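Local coordinates for protein paenibacillus xanthan lyase (Paenibacillus, PDB 6F2P) that probably cleaves the polysaccharide xanthan by the beta-elimination chemistry expected of a calcium-containing family 8 polysaccharide lyase, at residues T316-K319 with R320-K323; V350-S353 with T354-S357. All coordinates share one frame; numbering follows the deposited sequence.

Overall arrangement
A helix and the loop that passes beside it show how local order and tertiary contact share the same residues. Contact 1 is a partly buried stretch within helix 312-328, regular in its backbone bonding and apolar on its inner side. Contact 2 lies at the surface, where the chain leaves helix 340-351, and rests on a turn whose carboxylate takes two bonds from the residue two places on. Their centres are about 9 Å apart, and the two touch: Lys323 NZ probably hydrogen-bonds to Val355 O at 2.8 Å, and Arg320 NE to Thr356 O at 2.9 Å. Long basic side chains of the helix thus meet backbone carbonyls of the loop.

Contact 1: T316-K319 with R320-K323; sequences TAFK and RMVK
Within helix 312-328, Phe318 and Met321 join across one turn, and the backbone beneath them carries the usual alpha-helical bonds from each N-H to the carbonyl four residues back. Arg320 N reaches Thr316 O at 3.0 Å, and Met321 N reaches Ala317 O at 3.1 Å. Val322 N to Phe318 O is the straightest of the series, with an angle of 169° at the hydrogen, and Lys323 N closes on Lys319 O at 2.9 Å. The side chains of Phe318 and Met321 run next to each other in the same direction. CE of Met321 approaches ring atom CD1 of Phe318 obliquely, at 4.1 Å. The Met321 side chain gets there with CG set between its backbone N and carbonyl carbon (chi1 67°) and a further bend at chi3 (79°).

This face belongs to the N-terminal alpha-helical domain of the family 8 lyases, an incomplete alpha/alpha toroid. Helix 256-267 meets Phe318 through Tyr260 and Ile263, while helix 292-307 adds Ile303 and Leu306. Val322 also packs on Ile303, and its CG2 lies 3.4 Å from Phe318 O. Arg320 instead leads away from the turn, its CG passing 3.2 Å from Thr316 O before its guanidinium group heads for the loop carbonyl of Thr356.

Contact 2: V350-S353 with T354-S357; sequences VNDS and TVTS
Asp352 folds its carboxylate forward over the next residues of the chain, where one oxygen, OD1, accepts two bonds from Thr354. The backbone N of Thr354 meets OD1 at 2.8 Å, almost head-on in line with the CG-OD1 bond, although the angle at the hydrogen is only 133°. The hydroxyl OG1 donates to the same OD1 at 2.5 Å, a length too short to be read closely at this resolution. Both torsions matter here: Asp352 has CG opposite its own N and beside the carbonyl carbon (chi1 -172°), which sends the carboxylate onward, and Thr354 turns OG1 in between its N and carbonyl carbon (chi1 75°), where it reaches OD1.

The side-chain-to-backbone bond makes an Asx turn, superposed on a type I beta turn from Asp352 to Val355 that follows helix 340-351. In that turn Val355 N bonds to Asp352 O at 3.3 Å, arriving well above the carbonyl plane. With an alanine in place of Asp352, the N-H and hydroxyl of Thr354 would probably both lose their acceptor, and the threonine side chain would be freer to turn. The second carboxylate oxygen, OD2, faces a methyl: CG2 of Val355 stands 4.0 Å from it, the two side chains crossing at about a right angle. At the end of the turn, Val355 also lies against Lys319 of helix 312-328.

Contact 1: T316-K319 with R320-K323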
loop_
_atom_site.group_PDB
_atom_site.type_symbol
_atom_site.label_atom_id
_atom_site.label_comp_id
_atom_site.label_asym_id
_atom_site.label_seq_id
_atom_site.Cartn_x
_atom_site.Cartn_y
_atom_site.Cartn_z
ATOM N N THR A 316 -29.776 -1.631 4.954
ATOM C CA THR A 316 -30.310 -1.813 3.616
ATOM C C THR A 316 -29.222 -2.321 2.687
ATOM O O THR A 316 -29.411 -3.313 1.986
ATOM C CB THR A 316 -30.854 -0.492 3.076
ATOM O OG1 THR A 316 -31.888 -0.021 3.949
ATOM C CG2 THR A 316 -31.398 -0.660 1.648
ATOM N N ALA A 317 -28.080 -1.641 2.704
ATOM C CA ALA A 317 -26.938 -1.999 1.868
ATOM C C ALA A 317 -26.451 -3.420 2.160
ATOM O O ALA A 317 -26.142 -4.192 1.242
ATOM C CB ALA A 317 -25.807 -0.987 2.064
ATOM N N PHE A 318 -26.394 -3.754 3.446
ATOM C CA PHE A 318 -25.985 -5.083 3.876
ATOM C C PHE A 318 -26.934 -6.165 3.378
ATOM O O PHE A 318 -26.486 -7.215 2.922
ATOM C CB PHE A 318 -25.888 -5.160 5.400
ATOM C CG PHE A 318 -24.724 -4.410 5.971
ATOM C CD1 PHE A 318 -23.886 -3.668 5.150
ATOM C CD2 PHE A 318 -24.457 -4.458 7.329
ATOM C CE1 PHE A 318 -22.821 -2.980 5.678
ATOM C CE2 PHE A 318 -23.380 -3.777 7.861
ATOM C CZ PHE A 318 -22.566 -3.034 7.036
ATOM N N LYS A 319 -28.239 -5.921 3.477
ATOM C CA LYS A 319 -29.209 -6.927 3.064
ATOM C C LYS A 319 -29.137 -7.123 1.565
ATOM O O LYS A 319 -29.363 -8.222 1.068
ATOM C CB LYS A 319 -30.631 -6.540 3.462
ATOM C CG LYS A 319 -30.878 -6.534 4.952
ATOM C CD LYS A 319 -32.313 -6.162 5.268
ATOM C CE LYS A 319 -32.432 -5.768 6.725
ATOM N NZ LYS A 319 -33.842 -5.687 7.190
ATOM N N ARG A 320 -28.811 -6.055 0.848
ATOM C CA ARG A 320 -28.800 -6.117 -0.604
ATOM C C ARG A 320 -27.634 -6.953 -1.101
ATOM O O ARG A 320 -27.780 -7.736 -2.030
ATOM C CB ARG A 320 -28.758 -4.716 -1.225
ATOM C CG ARG A 320 -30.064 -3.946 -1.099
ATOM C CD ARG A 320 -30.086 -2.714 -1.988
ATOM N NE ARG A 320 -30.344 -3.044 -3.387
ATOM C CZ ARG A 320 -29.751 -2.456 -4.421
ATOM N NH1 ARG A 320 -28.845 -1.507 -4.221
ATOM N NH2 ARG A 320 -30.054 -2.826 -5.658
ATOM N N MET A 321 -26.471 -6.793 -0.486
ATOM C CA MET A 321 -25.320 -7.537 -0.959
ATOM C C MET A 321 -25.437 -9.023 -0.574
ATOM O O MET A 321 -25.149 -9.909 -1.386
ATOM C CB MET A 321 -24.009 -6.886 -0.491
ATOM C CG MET A 321 -23.757 -6.923 1.005
ATOM S SD MET A 321 -22.174 -6.180 1.450
ATOM C CE MET A 321 -22.567 -4.436 1.385
ATOM N N VAL A 322 -25.897 -9.294 0.646
ATOM C CA VAL A 322 -26.121 -10.669 1.078
ATOM C C VAL A 322 -27.177 -11.364 0.213
ATOM O O VAL A 322 -27.011 -12.529 -0.157
ATOM C CB VAL A 322 -26.484 -10.752 2.578
ATOM C CG1 VAL A 322 -26.978 -12.146 2.961
ATOM C CG2 VAL A 322 -25.285 -10.391 3.413
ATOM N N LYS A 323 -28.246 -10.653 -0.132
ATOM C CA LYS A 323 -29.261 -11.240 -1.001
ATOM C C LYS A 323 -28.654 -11.667 -2.327
ATOM O O LYS A 323 -28.862 -12.799 -2.769
ATOM C CB LYS A 323 -30.425 -10.279 -1.249
ATOM C CG LYS A 323 -31.579 -10.919 -2.021
ATOM C CD LYS A 323 -32.885 -10.175 -1.809
ATOM C CE LYS A 323 -34.053 -10.941 -2.417
ATOM N NZ LYS A 323 -35.375 -10.306 -2.128
#

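Contact 2: V350-S353 with T354-S357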
loop_
_atom_site.group_PDB
_atom_site.type_symbol
_atom_site.label_atom_id
_atom_site.label_comp_id
_atom_site.label_asym_id
_atom_site.label_seq_id
_atom_site.Cartn_x
_atom_site.Cartn_y
_atom_site.Cartn_z
ATOM N N VAL A 350 -34.222 -13.454 1.334
ATOM C CA VAL A 350 -34.376 -13.730 -0.094
ATOM C C VAL A 350 -35.841 -13.785 -0.522
ATOM O O VAL A 350 -36.146 -13.785 -1.711
ATOM C CB VAL A 350 -33.690 -15.038 -0.511
ATOM C CG1 VAL A 350 -32.294 -15.105 0.067
ATOM C CG2 VAL A 350 -34.501 -16.214 -0.056
ATOM N N ASN A 351 -36.742 -13.833 0.450
ATOM C CA ASN A 351 -38.169 -13.897 0.164
ATOM C C ASN A 351 -38.823 -12.528 0.270
ATOM O O ASN A 351 -39.969 -12.326 -0.144
ATOM C CB ASN A 351 -38.847 -14.889 1.103
ATOM C CG ASN A 351 -38.549 -16.323 0.732
ATOM O OD1 ASN A 351 -38.534 -16.674 -0.450
ATOM N ND2 ASN A 351 -38.297 -17.162 1.736
ATOM N N ASP A 352 -38.071 -11.588 0.829
ATOM C CA ASP A 352 -38.525 -10.217 0.995
ATOM C C ASP A 352 -38.322 -9.445 -0.311
ATOM O O ASP A 352 -37.189 -9.174 -0.714
ATOM C CB ASP A 352 -37.733 -9.570 2.134
ATOM C CG ASP A 352 -38.250 -8.200 2.516
ATOM O OD1 ASP A 352 -38.883 -7.528 1.677
ATOM O OD2 ASP A 352 -38.001 -7.790 3.669
ATOM N N SER A 353 -39.423 -9.084 -0.962
ATOM C CA SER A 353 -39.359 -8.356 -2.229
ATOM C C SER A 353 -39.012 -6.882 -2.039
ATOM O O SER A 353 -38.597 -6.213 -2.983
ATOM C CB SER A 353 -40.674 -8.488 -2.991
ATOM O OG SER A 353 -41.758 -8.091 -2.171
ATOM N N THR A 354 -39.173 -6.376 -0.821
ATOM C CA THR A 354 -38.793 -4.995 -0.532
ATOM C C THR A 354 -37.279 -4.848 -0.442
ATOM O O THR A 354 -36.763 -3.749 -0.254
ATOM C CB THR A 354 -39.399 -4.499 0.786
ATOM O OG1 THR A 354 -38.692 -5.086 1.888
ATOM C CG2 THR A 354 -40.869 -4.870 0.870
ATOM N N VAL A 355 -36.570 -5.968 -0.539
ATOM C CA VAL A 355 -35.116 -5.951 -0.635
ATOM C C VAL A 355 -34.722 -6.445 -2.014
ATOM O O VAL A 355 -35.043 -7.572 -2.389
ATOM C CB VAL A 355 -34.444 -6.850 0.423
ATOM C CG1 VAL A 355 -32.954 -6.928 0.167
ATOM C CG2 VAL A 355 -34.714 -6.324 1.824
ATOM N N THR A 356 -34.042 -5.596 -2.777
ATOM C CA THR A 356 -33.571 -5.982 -4.097
ATOM C C THR A 356 -32.093 -6.375 -4.035
ATOM O O THR A 356 -31.316 -5.779 -3.284
ATOM C CB THR A 356 -33.771 -4.841 -5.129
ATOM O OG1 THR A 356 -33.057 -3.673 -4.705
ATOM C CG2 THR A 356 -35.244 -4.490 -5.269
ATOM N N SER A 357 -31.721 -7.390 -4.810
ATOM C CA SER A 357 -30.318 -7.752 -5.013
ATOM C C SER A 357 -29.433 -6.533 -5.322
ATOM O O SER A 357 -29.838 -5.644 -6.066
ATOM C CB SER A 357 -30.223 -8.775 -6.154
ATOM O OG SER A 357 -28.888 -8.957 -6.580
#